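Local coordinates for protein transcription factor GAMBIF1 (Anopheles gambiae, PDB 1BVO) that probably binds specific DNA sites as a Rel-family transcription activator of insect immunity, here represented by its DNA-bound specificity domain, at residues 64-69 with 142-147. Residues are numbered along the deposited sequence; the frame is centred on the assembly and turned at random.
Sequences PEHKPH and AVRLCF
The His69 ring carries Val143 on one face. The methyl CG1 of Val143 lies 3.5 Å from the centroid of the His69 ring, 16° off the ring normal, a CH-pi contact. CG of His69 is anti to its own backbone N (chi1 -171°), which carries the ring across to strand 142-152. The ring also approaches the backbone of Ala142 obliquely: NE2 of His69 is 3.1 Å from O of Ala142. NE2 of His69 hydrogen-bonds to the carbonyl O of Asp139, while ND1 accepts from the backbone N of His71. Bonds at both ring nitrogens would help to fix the rotation of the imidazole.

The other flat groups to meet are the His66 ring and the Arg144 guanidinium. CE1 of His66 sits over one face of the Arg144 guanidinium, 3.3 Å from NE of Arg144. The two planes are steeply inclined, at 72°, so this is no parallel stack. CD of Arg144 runs past the same ring corner, 3.7 Å from CE1 of His66. Both groups are also held by polar bonds: ND1 of His66 to O of Thr60, NH2 of Arg144 to O of Lys61, and NH1 of Arg144 to O of Ser168.

The contact packs a connecting loop, between strands 52-59 and 72-74, onto the start of strand 142-152. This strand belongs to the immunoglobulin-like beta fold of the N-terminal Rel homology domain. Strands 52-59 and 159-172 flank it in an antiparallel sheet. Helix 107-120 reaches the loop through Arg117, which bonds to the carbonyl of His69.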
loop_
_atom_site.group_PDB
_atom_site.type_symbol
_atom_site.label_atom_id
_atom_site.label_comp_id
_atom_site.label_asym_id
_atom_site.label_seq_id
_atom_site.Cartn_x
_atom_site.Cartn_y
_atom_site.Cartn_z
ATOM N N PRO C 64 -1.209 -27.480 -16.632
ATOM C CA PRO C 64 -1.177 -28.798 -15.961
ATOM C C PRO C 64 0.059 -28.888 -15.054
ATOM O O PRO C 64 0.050 -29.603 -14.047
ATOM C CB PRO C 64 -1.125 -29.788 -17.124
ATOM C CG PRO C 64 -0.310 -29.050 -18.125
ATOM C CD PRO C 64 -0.900 -27.630 -18.069
ATOM N N GLU C 65 1.093 -28.131 -15.426
ATOM C CA GLU C 65 2.342 -28.048 -14.669
ATOM C C GLU C 65 2.249 -26.861 -13.714
ATOM O O GLU C 65 3.135 -25.999 -13.698
ATOM C CB GLU C 65 3.512 -27.815 -15.629
ATOM C CG GLU C 65 3.917 -29.018 -16.428
ATOM C CD GLU C 65 4.428 -30.129 -15.537
ATOM O OE1 GLU C 65 5.583 -30.029 -15.067
ATOM O OE2 GLU C 65 3.668 -31.095 -15.290
ATOM N N HIS C 66 1.181 -26.824 -12.920
ATOM C CA HIS C 66 0.951 -25.728 -11.985
ATOM C C HIS C 66 2.206 -25.375 -11.204
ATOM O O HIS C 66 2.943 -26.254 -10.776
ATOM C CB HIS C 66 -0.155 -26.095 -11.010
ATOM C CG HIS C 66 -1.354 -26.692 -11.669
ATOM N ND1 HIS C 66 -2.462 -25.943 -12.013
ATOM C CD2 HIS C 66 -1.589 -27.938 -12.117
ATOM C CE1 HIS C 66 -3.323 -26.709 -12.657
ATOM N NE2 HIS C 66 -2.817 -27.925 -12.733
ATOM N N LYS C 67 2.400 -24.080 -10.981
ATOM C CA LYS C 67 3.550 -23.551 -10.250
ATOM C C LYS C 67 3.123 -23.011 -8.902
ATOM O O LYS C 67 1.979 -22.562 -8.724
ATOM C CB LYS C 67 4.148 -22.334 -10.957
ATOM C CG LYS C 67 4.324 -22.402 -12.440
ATOM C CD LYS C 67 4.557 -20.982 -12.946
ATOM C CE LYS C 67 4.994 -20.974 -14.388
ATOM N NZ LYS C 67 6.379 -21.490 -14.477
ATOM N N PRO C 68 4.081 -22.932 -7.967
ATOM C CA PRO C 68 3.867 -22.421 -6.619
ATOM C C PRO C 68 3.233 -21.058 -6.774
ATOM O O PRO C 68 3.697 -20.229 -7.573
ATOM C CB PRO C 68 5.283 -22.297 -6.086
ATOM C CG PRO C 68 5.935 -23.485 -6.671
ATOM C CD PRO C 68 5.455 -23.450 -8.109
ATOM N N HIS C 69 2.095 -20.889 -6.126
ATOM C CA HIS C 69 1.400 -19.636 -6.175
ATOM C C HIS C 69 1.857 -18.962 -4.914
ATOM O O HIS C 69 1.832 -19.563 -3.843
ATOM C CB HIS C 69 -0.105 -19.843 -6.154
ATOM C CG HIS C 69 -0.872 -18.587 -6.417
ATOM N ND1 HIS C 69 -0.650 -17.435 -5.696
ATOM C CD2 HIS C 69 -1.789 -18.285 -7.356
ATOM C CE1 HIS C 69 -1.407 -16.467 -6.192
ATOM N NE2 HIS C 69 -2.103 -16.954 -7.199
ATOM N N ALA C 142 -6.820 -16.004 -8.175
ATOM C CA ALA C 142 -7.217 -17.386 -8.305
ATOM C C ALA C 142 -6.050 -18.257 -7.899
ATOM O O ALA C 142 -4.883 -17.889 -8.057
ATOM C CB ALA C 142 -7.632 -17.682 -9.727
ATOM N N VAL C 143 -6.399 -19.406 -7.343
ATOM C CA VAL C 143 -5.417 -20.362 -6.886
ATOM C C VAL C 143 -6.083 -21.705 -6.921
ATOM O O VAL C 143 -7.257 -21.828 -7.239
ATOM C CB VAL C 143 -5.083 -20.168 -5.385
ATOM C CG1 VAL C 143 -4.287 -18.903 -5.155
ATOM C CG2 VAL C 143 -6.383 -20.131 -4.581
ATOM N N ARG C 144 -5.313 -22.718 -6.600
ATOM C CA ARG C 144 -5.838 -24.060 -6.472
ATOM C C ARG C 144 -5.036 -24.599 -5.289
ATOM O O ARG C 144 -3.917 -24.141 -5.006
ATOM C CB ARG C 144 -5.553 -24.920 -7.686
ATOM C CG ARG C 144 -6.107 -24.469 -9.007
ATOM C CD ARG C 144 -5.684 -25.527 -10.022
ATOM N NE ARG C 144 -5.924 -25.197 -11.416
ATOM C CZ ARG C 144 -6.908 -25.707 -12.139
ATOM N NH1 ARG C 144 -7.752 -26.576 -11.599
ATOM N NH2 ARG C 144 -7.027 -25.368 -13.415
ATOM N N LEU C 145 -5.658 -25.484 -4.532
ATOM C CA LEU C 145 -5.007 -26.087 -3.387
ATOM C C LEU C 145 -4.280 -27.295 -3.939
ATOM O O LEU C 145 -4.823 -28.038 -4.772
ATOM C CB LEU C 145 -6.054 -26.540 -2.368
ATOM C CG LEU C 145 -6.902 -25.406 -1.796
ATOM C CD1 LEU C 145 -8.019 -25.964 -0.939
ATOM C CD2 LEU C 145 -6.017 -24.469 -1.007
ATOM N N CYS C 146 -3.045 -27.483 -3.510
ATOM C CA CYS C 146 -2.287 -28.631 -3.969
ATOM C C CYS C 146 -2.119 -29.599 -2.805
ATOM O O CYS C 146 -1.704 -29.197 -1.704
ATOM C CB CYS C 146 -0.924 -28.227 -4.488
ATOM S SG CYS C 146 -0.121 -29.574 -5.396
ATOM N N PHE C 147 -2.486 -30.857 -3.022
ATOM C CA PHE C 147 -2.370 -31.847 -1.970
ATOM C C PHE C 147 -1.272 -32.843 -2.289
ATOM O O PHE C 147 -1.442 -33.713 -3.133
ATOM C CB PHE C 147 -3.693 -32.589 -1.772
ATOM C CG PHE C 147 -4.860 -31.686 -1.440
ATOM C CD1 PHE C 147 -5.138 -31.343 -0.129
ATOM C CD2 PHE C 147 -5.673 -31.183 -2.444
ATOM C CE1 PHE C 147 -6.210 -30.502 0.179
ATOM C CE2 PHE C 147 -6.739 -30.348 -2.154
ATOM C CZ PHE C 147 -7.012 -30.006 -0.835
#